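Side-chain contacts in beta-lactamase-like protein (Koribacter versatilis, PDB 6B9V), which is a manganese-bound diphosphatase of the PhnP family and metallo-beta-lactamase fold that probably cleaves the diphosphate link of reactive FAD photoproducts: residues A[39-44]-A[50-55]; A[81-86]-A[175-180]; A[107-112]-A[164-169]. All coordinates share one frame; numbering follows the deposited sequence.

Interaction 1: A[39-44]-A[50-55]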
loop_
_atom_site.group_PDB
_atom_site.type_symbol
_atom_site.label_atom_id
_atom_site.label_comp_id
_atom_site.label_asym_id
_atom_site.label_seq_id
_atom_site.Cartn_x
_atom_site.Cartn_y
_atom_site.Cartn_z
ATOM N N ARG A 39 3.464 1.867 8.070
ATOM C CA ARG A 39 4.568 0.945 8.082
ATOM C C ARG A 39 5.948 1.657 8.119
ATOM O O ARG A 39 6.027 2.792 7.766
ATOM C CB ARG A 39 4.463 -0.083 6.938
ATOM C CG ARG A 39 3.651 -1.336 7.273
ATOM C CD ARG A 39 2.251 -1.067 7.741
ATOM N NE ARG A 39 1.338 -0.740 6.666
ATOM C CZ ARG A 39 0.661 -1.606 5.952
ATOM N NH1 ARG A 39 0.748 -2.906 6.176
ATOM N NH2 ARG A 39 -0.084 -1.193 4.992
ATOM N N PRO A 40 7.002 0.950 8.537
ATOM C CA PRO A 40 8.197 1.673 9.010
ATOM C C PRO A 40 9.194 2.155 7.942
ATOM O O PRO A 40 9.670 1.363 7.129
ATOM C CB PRO A 40 8.862 0.647 9.954
ATOM C CG PRO A 40 8.498 -0.693 9.384
ATOM C CD PRO A 40 7.071 -0.502 8.827
ATOM N N SER A 41 9.514 3.455 7.979
ATOM C CA SER A 41 10.356 4.106 6.952
ATOM C C SER A 41 10.730 5.515 7.393
ATOM O O SER A 41 9.944 6.173 8.071
ATOM C CB SER A 41 9.621 4.171 5.597
ATOM O OG SER A 41 10.344 4.924 4.637
ATOM N N VAL A 42 11.925 5.977 7.020
ATOM C CA VAL A 42 12.311 7.360 7.273
ATOM C C VAL A 42 12.913 7.930 5.993
ATOM O O VAL A 42 13.344 7.174 5.118
ATOM C CB VAL A 42 13.355 7.521 8.423
ATOM C CG1 VAL A 42 12.789 7.031 9.736
ATOM C CG2 VAL A 42 14.662 6.791 8.104
ATOM N N MET A 43 12.919 9.257 5.886
ATOM C CA MET A 43 13.713 9.903 4.848
ATOM C C MET A 43 14.699 10.888 5.454
ATOM O O MET A 43 14.502 11.392 6.556
ATOM C CB MET A 43 12.812 10.608 3.830
ATOM C CG MET A 43 11.917 11.662 4.428
ATOM S SD MET A 43 11.090 12.586 3.101
ATOM C CE MET A 43 10.401 13.980 3.982
ATOM N N VAL A 44 15.770 11.145 4.711
ATOM C CA VAL A 44 16.849 12.010 5.139
ATOM C C VAL A 44 17.061 13.069 4.077
ATOM O O VAL A 44 17.275 12.743 2.913
ATOM C CB VAL A 44 18.164 11.222 5.349
ATOM C CG1 VAL A 44 19.263 12.145 5.845
ATOM C CG2 VAL A 44 17.954 10.047 6.314
ATOM N N LEU A 50 17.225 14.054 -1.249
ATOM C CA LEU A 50 16.327 13.248 -0.427
ATOM C C LEU A 50 16.675 11.764 -0.566
ATOM O O LEU A 50 16.640 11.205 -1.667
ATOM C CB LEU A 50 14.866 13.503 -0.825
ATOM C CG LEU A 50 13.707 12.982 0.043
ATOM C CD1 LEU A 50 12.410 13.693 -0.349
ATOM C CD2 LEU A 50 13.525 11.472 -0.086
ATOM N N VAL A 51 16.996 11.131 0.558
ATOM C CA VAL A 51 17.342 9.715 0.584
ATOM C C VAL A 51 16.294 8.968 1.389
ATOM O O VAL A 51 16.000 9.329 2.518
ATOM C CB VAL A 51 18.746 9.487 1.171
ATOM C CG1 VAL A 51 19.039 7.996 1.314
ATOM C CG2 VAL A 51 19.804 10.169 0.273
ATOM N N LEU A 52 15.699 7.953 0.775
ATOM C CA LEU A 52 14.609 7.210 1.390
ATOM C C LEU A 52 15.117 5.879 1.918
ATOM O O LEU A 52 15.843 5.174 1.219
ATOM C CB LEU A 52 13.487 6.981 0.371
ATOM C CG LEU A 52 12.308 6.115 0.793
ATOM C CD1 LEU A 52 11.535 6.781 1.920
ATOM C CD2 LEU A 52 11.404 5.858 -0.414
ATOM N N ILE A 53 14.732 5.528 3.140
ATOM C CA ILE A 53 15.098 4.226 3.673
ATOM C C ILE A 53 13.834 3.393 3.723
ATOM O O ILE A 53 12.934 3.671 4.536
ATOM C CB ILE A 53 15.755 4.308 5.081
ATOM C CG1 ILE A 53 17.028 5.159 5.026
ATOM C CG2 ILE A 53 16.093 2.905 5.592
ATOM C CD1 ILE A 53 17.773 5.239 6.356
ATOM N N ASP A 54 13.789 2.411 2.814
ATOM C CA ASP A 54 12.700 1.423 2.640
ATOM C C ASP A 54 11.471 2.010 1.932
ATOM O O ASP A 54 11.171 3.192 2.046
ATOM C CB ASP A 54 12.298 0.798 3.991
ATOM C CG ASP A 54 13.356 -0.176 4.523
ATOM O OD1 ASP A 54 14.212 -0.619 3.727
ATOM O OD2 ASP A 54 13.334 -0.505 5.727
ATOM N N THR A 55 10.776 1.170 1.173
ATOM C CA THR A 55 9.568 1.600 0.483
ATOM C C THR A 55 8.400 0.754 0.953
ATOM O O THR A 55 8.142 -0.313 0.392
ATOM C CB THR A 55 9.700 1.485 -1.050
ATOM O OG1 THR A 55 10.075 0.151 -1.402
ATOM C CG2 THR A 55 10.744 2.480 -1.582
HETATM O O HOH W 1 12.169 0.803 7.695
#

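Interaction 2: A[81-86]-A[175-180]. With MN (manganese (II) ion), chain C; MN (manganese (II) ion), chain D.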
loop_
_atom_site.group_PDB
_atom_site.type_symbol
_atom_site.label_atom_id
_atom_site.label_comp_id
_atom_site.label_asym_id
_atom_site.label_seq_id
_atom_site.Cartn_x
_atom_site.Cartn_y
_atom_site.Cartn_z
ATOM N N ALA A 81 8.048 -7.791 3.337
ATOM C CA ALA A 81 6.988 -7.094 2.618
ATOM C C ALA A 81 6.694 -5.682 3.126
ATOM O O ALA A 81 6.445 -4.763 2.315
ATOM C CB ALA A 81 5.718 -7.937 2.658
ATOM N N ASP A 82 6.723 -5.500 4.452
ATOM C CA ASP A 82 6.423 -4.196 5.022
ATOM C C ASP A 82 7.511 -3.156 4.721
ATOM O O ASP A 82 7.326 -1.971 5.035
ATOM C CB ASP A 82 6.162 -4.286 6.549
ATOM C CG ASP A 82 7.246 -5.054 7.321
ATOM O OD1 ASP A 82 7.702 -6.127 6.880
ATOM O OD2 ASP A 82 7.603 -4.577 8.416
ATOM N N HIS A 83 8.599 -3.583 4.076
ATOM C CA HIS A 83 9.713 -2.692 3.740
ATOM C C HIS A 83 9.917 -2.525 2.230
ATOM O O HIS A 83 10.704 -1.685 1.804
ATOM C CB HIS A 83 11.007 -3.217 4.392
ATOM C CG HIS A 83 10.908 -3.318 5.884
ATOM N ND1 HIS A 83 11.403 -2.344 6.727
ATOM C CD2 HIS A 83 10.297 -4.231 6.679
ATOM C CE1 HIS A 83 11.125 -2.667 7.978
ATOM N NE2 HIS A 83 10.468 -3.814 7.977
ATOM N N ILE A 84 9.217 -3.321 1.425
ATOM C CA ILE A 84 9.436 -3.273 -0.034
ATOM C C ILE A 84 8.178 -3.076 -0.886
ATOM O O ILE A 84 8.297 -2.601 -2.022
ATOM C CB ILE A 84 10.151 -4.555 -0.571
ATOM C CG1 ILE A 84 9.241 -5.789 -0.500
ATOM C CG2 ILE A 84 11.489 -4.786 0.149
ATOM C CD1 ILE A 84 9.720 -6.974 -1.350
ATOM N N LEU A 85 6.986 -3.409 -0.381
ATOM C CA LEU A 85 5.833 -3.446 -1.317
ATOM C C LEU A 85 5.479 -2.096 -1.972
ATOM O O LEU A 85 4.802 -2.071 -3.015
ATOM C CB LEU A 85 4.588 -4.009 -0.621
ATOM C CG LEU A 85 4.578 -5.536 -0.518
ATOM C CD1 LEU A 85 3.312 -6.056 0.154
ATOM C CD2 LEU A 85 4.801 -6.220 -1.880
ATOM N N GLY A 86 5.952 -0.985 -1.409
ATOM C CA GLY A 86 5.665 0.339 -1.968
ATOM C C GLY A 86 6.476 0.759 -3.197
ATOM O O GLY A 86 6.295 1.869 -3.780
ATOM N N TYR A 175 19.861 4.542 12.080
ATOM C CA TYR A 175 18.532 3.983 11.940
ATOM C C TYR A 175 18.641 2.468 11.904
ATOM O O TYR A 175 19.194 1.896 10.957
ATOM C CB TYR A 175 17.870 4.514 10.672
ATOM C CG TYR A 175 16.472 3.993 10.450
ATOM C CD1 TYR A 175 15.400 4.510 11.162
ATOM C CD2 TYR A 175 16.225 2.981 9.522
ATOM C CE1 TYR A 175 14.090 4.035 10.950
ATOM C CE2 TYR A 175 14.929 2.498 9.313
ATOM C CZ TYR A 175 13.873 3.034 10.028
ATOM O OH TYR A 175 12.580 2.561 9.820
ATOM N N LEU A 176 18.118 1.821 12.940
ATOM C CA LEU A 176 18.185 0.364 13.065
ATOM C C LEU A 176 16.816 -0.217 13.361
ATOM O O LEU A 176 16.310 -0.070 14.467
ATOM C CB LEU A 176 19.129 -0.061 14.191
ATOM C CG LEU A 176 20.624 -0.177 13.901
ATOM C CD1 LEU A 176 21.234 1.170 13.653
ATOM C CD2 LEU A 176 21.281 -0.866 15.092
ATOM N N THR A 177 16.231 -0.908 12.403
ATOM C CA THR A 177 14.912 -1.496 12.634
ATOM C C THR A 177 14.979 -3.003 12.425
ATOM O O THR A 177 15.966 -3.505 11.876
ATOM C CB THR A 177 13.848 -0.864 11.709
ATOM O OG1 THR A 177 12.557 -1.391 12.040
ATOM C CG2 THR A 177 14.169 -1.140 10.232
ATOM N N ASP A 178 13.942 -3.721 12.876
ATOM C CA ASP A 178 13.826 -5.162 12.635
ATOM C C ASP A 178 15.055 -5.941 13.103
ATOM O O ASP A 178 15.701 -6.646 12.319
ATOM C CB ASP A 178 13.581 -5.451 11.147
ATOM C CG ASP A 178 12.211 -4.960 10.661
ATOM O OD1 ASP A 178 11.342 -5.797 10.327
ATOM O OD2 ASP A 178 12.019 -3.741 10.620
ATOM N N PHE A 179 15.405 -5.809 14.372
ATOM C CA PHE A 179 16.462 -6.663 14.901
ATOM C C PHE A 179 16.001 -7.297 16.186
ATOM O O PHE A 179 15.188 -6.710 16.926
ATOM C CB PHE A 179 17.769 -5.888 15.149
ATOM C CG PHE A 179 17.668 -4.854 16.240
ATOM C CD1 PHE A 179 17.857 -5.202 17.574
ATOM C CD2 PHE A 179 17.397 -3.529 15.929
ATOM C CE1 PHE A 179 17.750 -4.247 18.583
ATOM C CE2 PHE A 179 17.302 -2.562 16.928
ATOM C CZ PHE A 179 17.461 -2.926 18.260
ATOM N N SER A 180 16.533 -8.486 16.432
ATOM C CA SER A 180 16.405 -9.141 17.727
ATOM C C SER A 180 17.712 -8.992 18.496
ATOM O O SER A 180 17.726 -9.073 19.719
ATOM C CB SER A 180 16.022 -10.613 17.563
ATOM O OG SER A 180 16.844 -11.288 16.622
HETATM MN MN MN C . 9.470 -4.942 9.554
HETATM MN MN MN D . 11.479 -7.720 8.888
HETATM O O HOH W 1 12.169 0.803 7.695
#

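Interaction 3: A[107-112]-A[164-169]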
loop_
_atom_site.group_PDB
_atom_site.type_symbol
_atom_site.label_atom_id
_atom_site.label_comp_id
_atom_site.label_asym_id
_atom_site.label_seq_id
_atom_site.Cartn_x
_atom_site.Cartn_y
_atom_site.Cartn_z
ATOM N N TYR A 107 19.568 0.873 -3.412
ATOM C CA TYR A 107 20.728 0.248 -2.796
ATOM C C TYR A 107 20.261 -0.883 -1.897
ATOM O O TYR A 107 19.433 -0.665 -1.020
ATOM C CB TYR A 107 21.537 1.287 -2.010
ATOM C CG TYR A 107 22.216 2.290 -2.914
ATOM C CD1 TYR A 107 21.530 3.402 -3.396
ATOM C CD2 TYR A 107 23.538 2.114 -3.305
ATOM C CE1 TYR A 107 22.156 4.319 -4.245
ATOM C CE2 TYR A 107 24.167 3.021 -4.148
ATOM C CZ TYR A 107 23.468 4.123 -4.614
ATOM O OH TYR A 107 24.084 5.028 -5.458
ATOM N N ALA A 108 20.781 -2.085 -2.114
ATOM C CA ALA A 108 20.356 -3.212 -1.284
ATOM C C ALA A 108 21.428 -4.275 -1.205
ATOM O O ALA A 108 22.265 -4.389 -2.109
ATOM C CB ALA A 108 19.047 -3.816 -1.829
ATOM N N ASN A 109 21.425 -5.057 -0.127
ATOM C CA ASN A 109 22.331 -6.198 -0.071
ATOM C C ASN A 109 21.812 -7.296 -0.995
ATOM O O ASN A 109 20.719 -7.170 -1.557
ATOM C CB ASN A 109 22.528 -6.709 1.372
ATOM C CG ASN A 109 21.249 -7.219 2.020
ATOM O OD1 ASN A 109 20.256 -7.510 1.355
ATOM N ND2 ASN A 109 21.280 -7.343 3.344
ATOM N N GLU A 110 22.585 -8.364 -1.155
ATOM C CA GLU A 110 22.242 -9.392 -2.136
ATOM C C GLU A 110 20.893 -10.080 -1.849
ATOM O O GLU A 110 20.127 -10.351 -2.780
ATOM C CB GLU A 110 23.360 -10.433 -2.217
ATOM C CG GLU A 110 23.221 -11.432 -3.359
ATOM C CD GLU A 110 22.160 -12.497 -3.094
ATOM O OE1 GLU A 110 22.024 -12.929 -1.924
ATOM O OE2 GLU A 110 21.450 -12.879 -4.052
ATOM N N LYS A 111 20.600 -10.391 -0.591
ATOM C CA LYS A 111 19.342 -11.095 -0.314
ATOM C C LYS A 111 18.131 -10.194 -0.619
ATOM O O LYS A 111 17.097 -10.639 -1.171
ATOM C CB LYS A 111 19.294 -11.586 1.135
ATOM C CG LYS A 111 18.272 -12.715 1.344
ATOM C CD LYS A 111 18.063 -13.046 2.819
ATOM C CE LYS A 111 17.096 -14.212 3.003
ATOM N NZ LYS A 111 15.752 -13.942 2.421
ATOM N N THR A 112 18.279 -8.912 -0.300
ATOM C CA THR A 112 17.198 -7.962 -0.534
ATOM C C THR A 112 17.014 -7.719 -2.046
ATOM O O THR A 112 15.883 -7.670 -2.549
ATOM C CB THR A 112 17.467 -6.655 0.213
ATOM O OG1 THR A 112 17.579 -6.936 1.623
ATOM C CG2 THR A 112 16.349 -5.655 -0.022
ATOM N N GLU A 164 20.964 -11.996 8.954
ATOM C CA GLU A 164 21.665 -10.700 9.044
ATOM C C GLU A 164 21.061 -9.694 8.057
ATOM O O GLU A 164 20.905 -9.997 6.878
ATOM C CB GLU A 164 23.167 -10.842 8.782
ATOM C CG GLU A 164 23.921 -9.503 8.880
ATOM C CD GLU A 164 25.396 -9.602 8.511
ATOM O OE1 GLU A 164 26.194 -10.060 9.351
ATOM O OE2 GLU A 164 25.759 -9.205 7.387
ATOM N N ILE A 165 20.709 -8.509 8.550
ATOM C CA ILE A 165 20.206 -7.416 7.705
ATOM C C ILE A 165 21.001 -6.154 8.059
ATOM O O ILE A 165 21.925 -6.216 8.872
ATOM C CB ILE A 165 18.680 -7.162 7.891
ATOM C CG1 ILE A 165 18.379 -6.590 9.276
ATOM C CG2 ILE A 165 17.893 -8.453 7.656
ATOM C CD1 ILE A 165 16.982 -5.927 9.380
ATOM N N TYR A 166 20.652 -5.021 7.454
ATOM C CA TYR A 166 21.363 -3.765 7.732
ATOM C C TYR A 166 20.520 -2.696 8.406
ATOM O O TYR A 166 19.353 -2.480 8.059
ATOM C CB TYR A 166 21.923 -3.150 6.438
ATOM C CG TYR A 166 23.154 -3.835 5.884
ATOM C CD1 TYR A 166 24.116 -4.378 6.727
ATOM C CD2 TYR A 166 23.349 -3.937 4.513
ATOM C CE1 TYR A 166 25.247 -5.010 6.214
ATOM C CE2 TYR A 166 24.472 -4.566 3.991
ATOM C CZ TYR A 166 25.416 -5.098 4.847
ATOM O OH TYR A 166 26.530 -5.721 4.323
ATOM N N GLY A 167 21.142 -1.989 9.341
ATOM C CA GLY A 167 20.696 -0.662 9.717
ATOM C C GLY A 167 21.722 0.274 9.103
ATOM O O GLY A 167 22.637 -0.193 8.436
ATOM N N TYR A 168 21.587 1.582 9.300
ATOM C CA TYR A 168 22.563 2.502 8.713
ATOM C C TYR A 168 22.929 3.635 9.634
ATOM O O TYR A 168 22.080 4.162 10.327
ATOM C CB TYR A 168 22.031 3.083 7.392
ATOM C CG TYR A 168 21.796 2.017 6.354
ATOM C CD1 TYR A 168 20.556 1.402 6.224
ATOM C CD2 TYR A 168 22.832 1.599 5.524
ATOM C CE1 TYR A 168 20.349 0.399 5.274
ATOM C CE2 TYR A 168 22.640 0.611 4.583
ATOM C CZ TYR A 168 21.402 0.014 4.459
ATOM O OH TYR A 168 21.240 -0.968 3.520
ATOM N N ARG A 169 24.205 4.016 9.622
ATOM C CA ARG A 169 24.622 5.206 10.333
ATOM C C ARG A 169 24.989 6.261 9.303
ATOM O O ARG A 169 25.671 5.978 8.325
ATOM C CB ARG A 169 25.815 4.938 11.258
ATOM C CG ARG A 169 26.327 6.202 11.931
ATOM C CD ARG A 169 27.447 5.934 12.917
ATOM N NE ARG A 169 27.867 7.175 13.572
ATOM C CZ ARG A 169 28.322 7.256 14.824
ATOM N NH1 ARG A 169 28.413 6.165 15.576
ATOM N NH2 ARG A 169 28.681 8.434 15.331
#

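Interaction 1: A[39-44]-A[50-55]
Ser41 OG sits between two backbone carbonyls of the facing chain, 2.9 Å from Ile53 O and 3.2 Å from Asp54 O. It has a single proton to offer, and either oxygen could take it. The hydroxyl reaches this spot because OG stands anti to the Ser41 backbone N (chi1 173°), swung across to where strand 49-53 is ending. A methyl, Leu52 CD1, packs against the same hydroxyl, Ser41 OG, at 3.5 Å.

Beyond Ser41 the two strands run as a regular antiparallel hairpin. Ile53 N bonds to Val42 O at 2.9 Å, and Val44 and Val51 exchange a pair of equally short backbone bonds. Val42 and Ile53 lie side by side on one face of the sheet, CG2 of the valine 3.9 Å from CD1 of the isoleucine, and both pack against Tyr175. Met43 leaves on the other face with Leu52; its chain is extended past CG (chi2 172°), and SD comes within 3.9 Å of Leu50 CD1.

At the open end of the hairpin a water donates to both Pro40 O and Asp54 OD2, 2.6 Å from each. Asp54 OD2 also takes hydrogen bonds from Thr77 OG1 and from ND1 of His83, a manganese ligand. Backbone bonds thus join the strands and apolar side chains pack on both faces, while the polar end of the hairpin presents a carboxylate that, as a second-shell group, probably helps fix the rotation of the His83 imidazole at the metal.

Interaction 2: A[81-86]-A[175-180]
Asp82, His83 and Asp178 converge on one manganese ion, which joins the two segments. His83 NE2, Asp82 OD2 and Asp178 OD1 each bind it at 2.2 Å, and His231 is a further protein ligand. Asp82 tucks its CG over its own backbone, flanked by N and C (chi1 50°), and OD2 arrives beside the imidazole of the next residue. Asp178 approaches from the side opposite His83, its carboxylate plane 77° from the histidine ring. Asp178 OD1 serves twice: it also binds the second manganese, at 2.4 Å, and so bridges the pair. His78, His80 and His160 complete the protein ligands of that second metal.

Away from the ions the contact slackens quickly. Thr177 CG2 only brushes His83 CE1, at 4.1 Å. Farther along, a water takes a sound hydrogen bond from Tyr175 OH at 2.8 Å but only a weak one from His83 ND1 at 3.4 Å; the stronger partner of that nitrogen is Asp54. No direct hydrogen bond spans the two segments.

His78, His80, Asp82 and His83 spell the HxHxDH motif, and together with His160, His231 and the bridging Asp178 they make the binuclear site characteristic of the metallo-beta-lactamase fold.

Interaction 3: A[107-112]-A[164-169]
Asn109 meets Tyr166 first through its CB, which lies 3.9 Å from CE2 of the ring. From there CG is placed with the residue's own N on one flank and its C on the other (chi1 62°), and the two ends of the amide part company. OD1 folds back toward its own chain, where helix 110-119 begins, and accepts twice from Thr112. Thr112 N donates to Asn109 OD1 at 2.9 Å, in a bond that runs close to the direction of the amide C=O. Thr112 OG1 donates to the same Asn109 OD1 at 2.8 Å, from a position tilted 32° out of the amide plane. Asn109 is therefore the N-cap of this helix, and its oxygen meets a backbone N-H of the first turn.

ND2, the other branch, is left facing strand 163-170. It lies 4.2 Å from Tyr166 CD2 and 4.4 Å from Glu164 O, too far from that carbonyl for a hydrogen bond, with the backbone of Ile165 just beyond. The amide and the phenol ring meet obliquely, their planes 49° apart, so the two flat groups do not stack. Tyr166 is steadied by other neighbours: His143 makes an edge-to-face contact with it, and Pro155 of the adjoining strand packs on it.

The contact brings together the two sheets of the sandwich, at the place where strand 104-108 of one gives way to its helix and passes strand 163-170 of the other. Nearby, Tyr168 OH bonds to Tyr76 O, a polar tie beside a contact that has no hydrogen bond across it. What joins Asn109 to Tyr166 is mainly van der Waals contact; the asparagine spends its acceptor on the helix end, and the two bonds to OD1 probably hold the amide's orientation against the ring.

Overall arrangement
Interactions 1 and 2 are buried near the centre of the chain, whereas interaction 3 lies farther out and is partly exposed. Chemistry follows place: interaction 1 is backbone pairing within one sheet, interaction 2 is metal coordination between a short weak helix and the loop after strand 173-176, and interaction 3 is light contact beside a helix cap. The first two meet directly and share one water. Interactions 2 and 3 share a sheet, in which strands 163-170 and 173-176 are neighbours bonded through Tyr175 N and Tyr168 O; Ile165 CD1 also packs beside Asp178. Interactions 1 and 3 do not touch, yet both reach the other sheet.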